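Local coordinates for protein NADP-dependent alcohol dehydrogenase (Entamoeba histolytica, PDB 2OUI) that probably catalyses the NADP(H)-dependent interconversion of alcohols and carbonyl compounds as a tetrameric zinc-binding dehydrogenase, at residues G259-N264 / H289-L294; G23-L28 / G69-R74; L4-I9 / H42-G47. The protein carries 1 engineered substitution. All blocks are in the same frame, centred on the assembly; numbering follows the deposited sequence.

Contact 1: residues G259-N264 / H289-L294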
loop_
_atom_site.group_PDB
_atom_site.type_symbol
_atom_site.label_atom_id
_atom_site.label_comp_id
_atom_site.label_asym_id
_atom_site.label_seq_id
_atom_site.Cartn_x
_atom_site.Cartn_y
_atom_site.Cartn_z
ATOM N N GLY A 259 5.640 -10.055 11.619
ATOM C CA GLY A 259 5.533 -8.834 10.813
ATOM C C GLY A 259 6.324 -8.935 9.523
ATOM O O GLY A 259 7.398 -8.296 9.334
ATOM N N SER A 260 5.818 -9.765 8.631
ATOM C CA SER A 260 6.637 -10.159 7.484
ATOM C C SER A 260 5.733 -10.721 6.430
ATOM O O SER A 260 4.504 -10.795 6.625
ATOM C CB SER A 260 7.601 -11.242 7.923
ATOM O OG SER A 260 6.832 -12.364 8.326
ATOM N N ASP A 261 6.338 -11.130 5.306
ATOM C CA ASP A 261 5.559 -11.597 4.154
ATOM C C ASP A 261 6.203 -12.835 3.552
ATOM O O ASP A 261 7.417 -12.889 3.403
ATOM C CB ASP A 261 5.464 -10.505 3.089
ATOM C CG ASP A 261 4.655 -9.316 3.565
ATOM O OD1 ASP A 261 3.416 -9.314 3.385
ATOM O OD2 ASP A 261 5.275 -8.371 4.102
ATOM N N ILE A 262 5.366 -13.826 3.260
ATOM C CA ILE A 262 5.765 -15.036 2.515
ATOM C C ILE A 262 5.100 -14.954 1.160
ATOM O O ILE A 262 3.872 -14.911 1.065
ATOM C CB ILE A 262 5.297 -16.303 3.262
ATOM C CG1 ILE A 262 5.976 -16.344 4.650
ATOM C CG2 ILE A 262 5.562 -17.571 2.412
ATOM C CD1 ILE A 262 5.416 -17.376 5.575
ATOM N N GLY A 263 5.902 -14.891 0.097
ATOM C CA GLY A 263 5.351 -14.815 -1.249
ATOM C C GLY A 263 5.529 -16.127 -2.009
ATOM O O GLY A 263 6.633 -16.479 -2.404
ATOM N N ASN A 264 4.442 -16.877 -2.192
ATOM C CA ASN A 264 4.542 -18.135 -2.902
ATOM C C ASN A 264 4.140 -17.993 -4.368
ATOM O O ASN A 264 3.115 -17.356 -4.677
ATOM C CB ASN A 264 3.625 -19.189 -2.308
ATOM C CG ASN A 264 3.618 -20.454 -3.173
ATOM O OD1 ASN A 264 4.649 -21.132 -3.259
ATOM N ND2 ASN A 264 2.489 -20.741 -3.865
ATOM N N HIS A 289 2.295 -12.652 6.981
ATOM C CA HIS A 289 1.316 -12.623 5.908
ATOM C C HIS A 289 1.662 -13.679 4.873
ATOM O O HIS A 289 2.829 -13.814 4.498
ATOM C CB HIS A 289 1.264 -11.232 5.255
ATOM C CG HIS A 289 1.048 -10.112 6.230
ATOM N ND1 HIS A 289 -0.159 -9.899 6.854
ATOM C CD2 HIS A 289 1.886 -9.153 6.689
ATOM C CE1 HIS A 289 -0.060 -8.844 7.648
ATOM N NE2 HIS A 289 1.173 -8.377 7.570
ATOM N N ILE A 290 0.650 -14.391 4.387
ATOM C CA ILE A 290 0.909 -15.496 3.466
ATOM C C ILE A 290 0.245 -15.173 2.135
ATOM O O ILE A 290 -0.964 -14.992 2.061
ATOM C CB ILE A 290 0.374 -16.844 4.008
ATOM C CG1 ILE A 290 1.108 -17.230 5.296
ATOM C CG2 ILE A 290 0.547 -17.970 2.950
ATOM C CD1 ILE A 290 0.376 -18.297 6.073
ATOM N N HIS A 291 1.069 -15.109 1.090
ATOM C CA HIS A 291 0.596 -14.760 -0.217
ATOM C C HIS A 291 0.905 -15.921 -1.182
ATOM O O HIS A 291 1.904 -16.679 -1.022
ATOM C CB HIS A 291 1.296 -13.498 -0.690
ATOM C CG HIS A 291 1.305 -12.374 0.311
ATOM N ND1 HIS A 291 0.222 -11.547 0.524
ATOM C CD2 HIS A 291 2.291 -11.914 1.118
ATOM C CE1 HIS A 291 0.542 -10.628 1.422
ATOM N NE2 HIS A 291 1.793 -10.830 1.795
ATOM N N GLY A 292 0.030 -16.111 -2.149
ATOM C CA GLY A 292 0.238 -17.191 -3.113
ATOM C C GLY A 292 -0.421 -16.732 -4.382
ATOM O O GLY A 292 -1.643 -16.696 -4.454
ATOM N N GLY A 293 0.380 -16.421 -5.394
ATOM C CA GLY A 293 -0.211 -15.784 -6.573
ATOM C C GLY A 293 0.347 -16.220 -7.916
ATOM O O GLY A 293 1.528 -16.436 -8.074
ATOM N N LEU A 294 -0.556 -16.305 -8.875
ATOM C CA LEU A 294 -0.265 -16.422 -10.316
ATOM C C LEU A 294 0.385 -15.166 -10.923
ATOM O O LEU A 294 0.007 -14.044 -10.615
ATOM C CB LEU A 294 -1.605 -16.702 -11.010
ATOM C CG LEU A 294 -1.591 -16.950 -12.517
ATOM C CD1 LEU A 294 -0.764 -18.186 -12.880
ATOM C CD2 LEU A 294 -3.029 -17.064 -12.995
#
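Strands 260-264 and 289-292 run parallel, their axes 4.6 Å apart at the closest and only 13° from alignment, with Asp261 facing His289, Ile262 facing Ile290 and Gly263 facing His291. They are neighbours in the six-stranded parallel sheet of the Rossmann-type domain, the latter being its outermost strand within the chain, where the backbone is bonded through Ile290, Gly292 and Leu294 to the second subunit. The backbone bonding alternates as parallel strands require: Ile262 gives its N-H to His289 O and takes that of His291 on its own carbonyl, while Ser260 O receives His289 N and His291 O receives Asn264 N. Asp261, His289 and His291 share one face. The carboxylate of Asp261 lies nearly coplanar with the His291 ring (17°), and His291 NE2 donates to Asp261 OD1 over 2.7 Å in an almost straight bond, arriving on the anti lone pair. CG of His291 stands beside its own backbone N (chi1 -49°), which leans the ring back along its strand toward the level of His289 and Asp261. His289 instead lays CD2 3.1 Å from Ser260 O, and its NE2 bonds to Tyr99 OH of the second subunit. The ND1 of His291 bonds to His289 ND1 of that same subunit, so both its ring nitrogens are bonded, one within the chain and one across the subunit boundary, which fixes the ring's rotation. On the other face Ile262 CD1 meets Ile290 CG1 at 4.3 Å. Where the strands end, Asn264 O accepts Gly293 N at 3.0 Å and also lies 3.3 Å from Gly292 CA in a CA-H...O contact.

Contact 2: residues G23-L28 / G69-R74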
loop_
_atom_site.group_PDB
_atom_site.type_symbol
_atom_site.label_atom_id
_atom_site.label_comp_id
_atom_site.label_asym_id
_atom_site.label_seq_id
_atom_site.Cartn_x
_atom_site.Cartn_y
_atom_site.Cartn_z
ATOM N N GLY A 23 -10.743 -13.568 -34.224
ATOM C CA GLY A 23 -11.762 -12.534 -34.048
ATOM C C GLY A 23 -11.155 -11.147 -34.121
ATOM O O GLY A 23 -9.954 -11.009 -34.221
ATOM N N PRO A 24 -11.996 -10.109 -34.061
ATOM C CA PRO A 24 -11.602 -8.709 -34.291
ATOM C C PRO A 24 -10.424 -8.225 -33.443
ATOM O O PRO A 24 -9.623 -7.418 -33.910
ATOM C CB PRO A 24 -12.866 -7.930 -33.910
ATOM C CG PRO A 24 -13.982 -8.897 -34.165
ATOM C CD PRO A 24 -13.436 -10.238 -33.757
ATOM N N LEU A 25 -10.340 -8.680 -32.196
ATOM C CA LEU A 25 -9.279 -8.249 -31.301
ATOM C C LEU A 25 -8.093 -9.205 -31.217
ATOM O O LEU A 25 -7.126 -8.906 -30.501
ATOM C CB LEU A 25 -9.822 -8.044 -29.873
ATOM C CG LEU A 25 -10.917 -6.998 -29.648
ATOM C CD1 LEU A 25 -11.042 -6.705 -28.142
ATOM C CD2 LEU A 25 -10.627 -5.707 -30.375
ATOM N N ASP A 26 -8.166 -10.341 -31.922
ATOM C CA ASP A 26 -7.192 -11.427 -31.724
ATOM C C ASP A 26 -6.018 -11.360 -32.694
ATOM O O ASP A 26 -6.055 -10.627 -33.668
ATOM C CB ASP A 26 -7.868 -12.778 -31.927
ATOM C CG ASP A 26 -9.118 -12.947 -31.092
ATOM O OD1 ASP A 26 -9.231 -12.290 -30.040
ATOM O OD2 ASP A 26 -9.970 -13.774 -31.491
ATOM N N ALA A 27 -5.008 -12.178 -32.432
ATOM C CA ALA A 27 -3.926 -12.422 -33.408
ATOM C C ALA A 27 -3.609 -13.897 -33.452
ATOM O O ALA A 27 -3.763 -14.602 -32.457
ATOM C CB ALA A 27 -2.672 -11.628 -33.043
ATOM N N LEU A 28 -3.180 -14.371 -34.613
ATOM C CA LEU A 28 -2.648 -15.708 -34.732
ATOM C C LEU A 28 -1.136 -15.585 -34.829
ATOM O O LEU A 28 -0.634 -14.714 -35.542
ATOM C CB LEU A 28 -3.198 -16.411 -35.971
ATOM C CG LEU A 28 -4.725 -16.602 -36.032
ATOM C CD1 LEU A 28 -5.070 -17.452 -37.231
ATOM C CD2 LEU A 28 -5.268 -17.268 -34.735
ATOM N N GLY A 69 -6.790 -9.592 -36.236
ATOM C CA GLY A 69 -8.199 -9.255 -36.414
ATOM C C GLY A 69 -8.416 -7.837 -36.910
ATOM O O GLY A 69 -7.505 -7.007 -36.892
ATOM N N SER A 70 -9.638 -7.550 -37.340
ATOM C CA SER A 70 -9.951 -6.272 -37.973
ATOM C C SER A 70 -9.813 -5.051 -37.063
ATOM O O SER A 70 -9.737 -3.928 -37.561
ATOM C CB SER A 70 -11.340 -6.319 -38.601
ATOM O OG SER A 70 -12.345 -6.482 -37.611
ATOM N N LEU A 71 -9.763 -5.255 -35.746
ATOM C CA LEU A 71 -9.663 -4.115 -34.830
ATOM C C LEU A 71 -8.315 -4.023 -34.124
ATOM O O LEU A 71 -8.167 -3.271 -33.144
ATOM C CB LEU A 71 -10.790 -4.165 -33.797
ATOM C CG LEU A 71 -12.213 -3.941 -34.306
ATOM C CD1 LEU A 71 -13.138 -4.007 -33.110
ATOM C CD2 LEU A 71 -12.330 -2.603 -35.053
ATOM N N VAL A 72 -7.340 -4.787 -34.617
ATOM C CA VAL A 72 -5.988 -4.779 -34.061
ATOM C C VAL A 72 -5.284 -3.552 -34.621
ATOM O O VAL A 72 -5.250 -3.371 -35.835
ATOM C CB VAL A 72 -5.235 -6.097 -34.384
ATOM C CG1 VAL A 72 -3.768 -5.971 -34.032
ATOM C CG2 VAL A 72 -5.850 -7.288 -33.582
ATOM N N LYS A 73 -4.735 -2.712 -33.740
ATOM C CA LYS A 73 -4.160 -1.418 -34.142
ATOM C C LYS A 73 -2.644 -1.307 -33.961
ATOM O O LYS A 73 -2.021 -0.457 -34.593
ATOM C CB LYS A 73 -4.813 -0.269 -33.350
ATOM C CG LYS A 73 -6.287 -0.062 -33.623
ATOM C CD LYS A 73 -6.925 0.748 -32.501
ATOM C CE LYS A 73 -8.387 1.043 -32.806
ATOM N NZ LYS A 73 -9.009 1.873 -31.726
ATOM N N ARG A 74 -2.063 -2.141 -33.090
ATOM C CA ARG A 74 -0.682 -1.945 -32.665
ATOM C C ARG A 74 0.259 -2.951 -33.335
ATOM O O ARG A 74 1.496 -2.822 -33.257
ATOM C CB ARG A 74 -0.560 -2.066 -31.134
ATOM C CG ARG A 74 -1.423 -1.105 -30.318
ATOM C CD ARG A 74 -1.098 -1.228 -28.818
ATOM N NE ARG A 74 0.250 -0.762 -28.526
ATOM C CZ ARG A 74 0.570 0.503 -28.255
ATOM N NH1 ARG A 74 -0.366 1.443 -28.216
ATOM N NH2 ARG A 74 1.831 0.830 -28.003
#
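Pro24 O accepts the N-H of Leu71 at 2.8 Å, and Asp26 O takes that of Gly69 at 2.9 Å; these two bonds join a pair of type I beta turns, Gly23 to Asp26 and Gly69 to Val72, on the surface of the GroES-like domain. Between them the backbones press close. Gly69 CA sits 3.3 Å from Gly23 O in a CA-H...O contact, with Pro24 O close on the same carbon. Leucine and proline carbons close the outer part of the contact: Leu71 turns its CB toward Leu25 CD2 (3.8 Å), and its CD1 lies 4.0 Å from Pro24 CB. With CG2 set beside its own backbone N, Val72 brings that methyl to 3.3 Å from Asp26 O. Further out, the third subunit packs against these side chains, its Pro24 on Leu71, its Leu71 on Pro24 and its Leu25 on Leu25. Inward, the turns sit where strand 27-34 begins and its antiparallel neighbour 61-68 ends. The turn that offers the two carbonyls is itself braced twice. Asp26 N bonds back to Gly23 O, and Asp26 OD2, which also bonds to His125 NE2, receives Gly23 N at 2.8 Å from above the carboxylate plane.

Contact 3: residues L4-I9 / H42-G47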
loop_
_atom_site.group_PDB
_atom_site.type_symbol
_atom_site.label_atom_id
_atom_site.label_comp_id
_atom_site.label_asym_id
_atom_site.label_seq_id
_atom_site.Cartn_x
_atom_site.Cartn_y
_atom_site.Cartn_z
ATOM N N LEU A 4 1.481 -30.390 -29.776
ATOM C CA LEU A 4 1.791 -31.416 -28.781
ATOM C C LEU A 4 0.800 -31.238 -27.643
ATOM O O LEU A 4 0.777 -30.163 -27.025
ATOM C CB LEU A 4 3.222 -31.257 -28.257
ATOM C CG LEU A 4 3.564 -32.293 -27.170
ATOM C CD1 LEU A 4 3.566 -33.661 -27.768
ATOM C CD2 LEU A 4 4.911 -31.984 -26.540
ATOM N N ALA A 5 -0.010 -32.274 -27.378
ATOM C CA ALA A 5 -1.165 -32.166 -26.470
ATOM C C ALA A 5 -1.138 -33.104 -25.261
ATOM O O ALA A 5 -0.489 -34.151 -25.302
ATOM C CB ALA A 5 -2.458 -32.405 -27.233
ATOM N N MET A 6 -1.857 -32.710 -24.200
ATOM C CA MET A 6 -2.235 -33.614 -23.111
ATOM C C MET A 6 -3.459 -34.360 -23.597
ATOM O O MET A 6 -4.522 -33.757 -23.797
ATOM C CB MET A 6 -2.605 -32.819 -21.861
ATOM C CG MET A 6 -3.151 -33.675 -20.725
ATOM S SD MET A 6 -3.352 -32.626 -19.280
ATOM C CE MET A 6 -4.053 -33.839 -18.154
ATOM N N LEU A 7 -3.306 -35.660 -23.815
ATOM C CA LEU A 7 -4.390 -36.477 -24.323
ATOM C C LEU A 7 -5.247 -37.010 -23.176
ATOM O O LEU A 7 -6.411 -37.364 -23.364
ATOM C CB LEU A 7 -3.824 -37.624 -25.138
ATOM C CG LEU A 7 -2.828 -37.257 -26.239
ATOM C CD1 LEU A 7 -2.312 -38.506 -26.916
ATOM C CD2 LEU A 7 -3.472 -36.322 -27.236
ATOM N N GLY A 8 -4.652 -37.075 -21.997
ATOM C CA GLY A 8 -5.337 -37.519 -20.788
ATOM C C GLY A 8 -4.321 -37.409 -19.678
ATOM O O GLY A 8 -3.143 -37.165 -19.953
ATOM N N ILE A 9 -4.753 -37.561 -18.430
ATOM C CA ILE A 9 -3.800 -37.611 -17.323
ATOM C C ILE A 9 -2.755 -38.682 -17.635
ATOM O O ILE A 9 -3.101 -39.818 -17.963
ATOM C CB ILE A 9 -4.496 -37.818 -15.949
ATOM C CG1 ILE A 9 -5.247 -36.532 -15.574
ATOM C CG2 ILE A 9 -3.472 -38.198 -14.857
ATOM C CD1 ILE A 9 -6.074 -36.619 -14.290
ATOM N N HIS A 42 3.127 -31.076 -13.820
ATOM C CA HIS A 42 2.087 -31.227 -12.765
ATOM C C HIS A 42 0.728 -31.469 -13.431
ATOM O O HIS A 42 -0.013 -32.377 -13.057
ATOM C CB HIS A 42 1.949 -29.991 -11.855
ATOM C CG HIS A 42 3.216 -29.548 -11.181
ATOM N ND1 HIS A 42 4.255 -30.406 -10.884
ATOM C CD2 HIS A 42 3.582 -28.332 -10.695
ATOM C CE1 HIS A 42 5.216 -29.736 -10.267
ATOM N NE2 HIS A 42 4.836 -28.472 -10.151
ATOM N N THR A 43 0.417 -30.655 -14.437
ATOM C CA THR A 43 -0.869 -30.759 -15.132
ATOM C C THR A 43 -1.064 -32.134 -15.765
ATOM O O THR A 43 -2.116 -32.761 -15.578
ATOM C CB THR A 43 -0.999 -29.609 -16.161
ATOM O OG1 THR A 43 -0.931 -28.365 -15.457
ATOM C CG2 THR A 43 -2.299 -29.710 -16.972
ATOM N N VAL A 44 -0.052 -32.621 -16.498
ATOM C CA VAL A 44 -0.167 -33.907 -17.203
ATOM C C VAL A 44 -0.030 -35.120 -16.271
ATOM O O VAL A 44 -0.906 -35.994 -16.242
ATOM C CB VAL A 44 0.854 -34.041 -18.383
ATOM C CG1 VAL A 44 0.805 -35.442 -19.015
ATOM C CG2 VAL A 44 0.620 -32.967 -19.435
ATOM N N TRP A 45 1.061 -35.193 -15.509
ATOM C CA TRP A 45 1.329 -36.454 -14.810
ATOM C C TRP A 45 0.749 -36.500 -13.383
ATOM O O TRP A 45 0.514 -37.578 -12.857
ATOM C CB TRP A 45 2.818 -36.850 -14.867
ATOM C CG TRP A 45 3.261 -37.323 -16.260
ATOM C CD1 TRP A 45 3.140 -38.579 -16.785
ATOM C CD2 TRP A 45 3.894 -36.524 -17.268
ATOM N NE1 TRP A 45 3.661 -38.613 -18.059
ATOM C CE2 TRP A 45 4.124 -37.362 -18.380
ATOM C CE3 TRP A 45 4.301 -35.176 -17.333
ATOM C CZ2 TRP A 45 4.730 -36.899 -19.547
ATOM C CZ3 TRP A 45 4.901 -34.718 -18.492
ATOM C CH2 TRP A 45 5.105 -35.577 -19.585
ATOM N N ALA A 46 0.499 -35.335 -12.789
ATOM C CA ALA A 46 -0.104 -35.259 -11.453
ATOM C C ALA A 46 -1.612 -34.989 -11.509
ATOM O O ALA A 46 -2.314 -35.197 -10.516
ATOM C CB ALA A 46 0.609 -34.172 -10.578
ATOM N N GLY A 47 -2.111 -34.543 -12.661
ATOM C CA GLY A 47 -3.521 -34.162 -12.796
ATOM C C GLY A 47 -3.934 -33.041 -11.856
ATOM O O GLY A 47 -5.105 -32.951 -11.458
#
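Val44 O is approached by Ile9 from beyond the end of its strand: Ile9 CA comes within 3.5 Å as a CA-H...O contact, the CG2 methyl lies near the same oxygen, and a backbone hydrogen bond between Val44 and Gly10 fastens the chain just after it. No hydrogen bond joins the two segments themselves, so the rest is van der Waals contact. Met6 reaches from strand 4-8 as a fully extended chain, its CG anti to the backbone N (chi1 174°). That carries SD to 3.9 Å from Thr43 CG2 and 4.0 Å from Val44 CG2, and puts CE 3.4 Å from Thr43 O. The chain crosses Thr43 at about a right angle but runs past Val44 in the opposite sense. Thr43 turns its hydroxyl elsewhere, to Tyr267 OH and Ser39 O. Ile9 CD1 packs on Gly47 CA at 3.8 Å, where the glycine leaves the helix with positive phi. Helix 38-46 follows directly on the zinc ligand Cys37, and the arrangement thus packs the small antiparallel sheet that contains strand 2-8 against this helix, in the GroES-like catalytic domain of zinc-containing alcohol dehydrogenases.

How the contacts relate
Along the chain the segments of contacts 2 and 3 alternate, and contact 1 follows after both have closed. Strand 27-34, which starts in contact 2, leads through zinc ligand Cys37 into helix 38-46 of contact 3, yet the two centres lie 31 Å apart. Contact 1 belongs to the parallel sheet of the Rossmann-type domain; its centre is 28 Å from that of contact 3 and 37 Å from that of contact 2, and none touch. Contact 1 borders the second subunit and contact 2 the third, whereas contact 3 meets no other chain. Two distinct interfaces of the tetramer thus arise on different domains, while contact 3 lies nearer the zinc than contact 1 does.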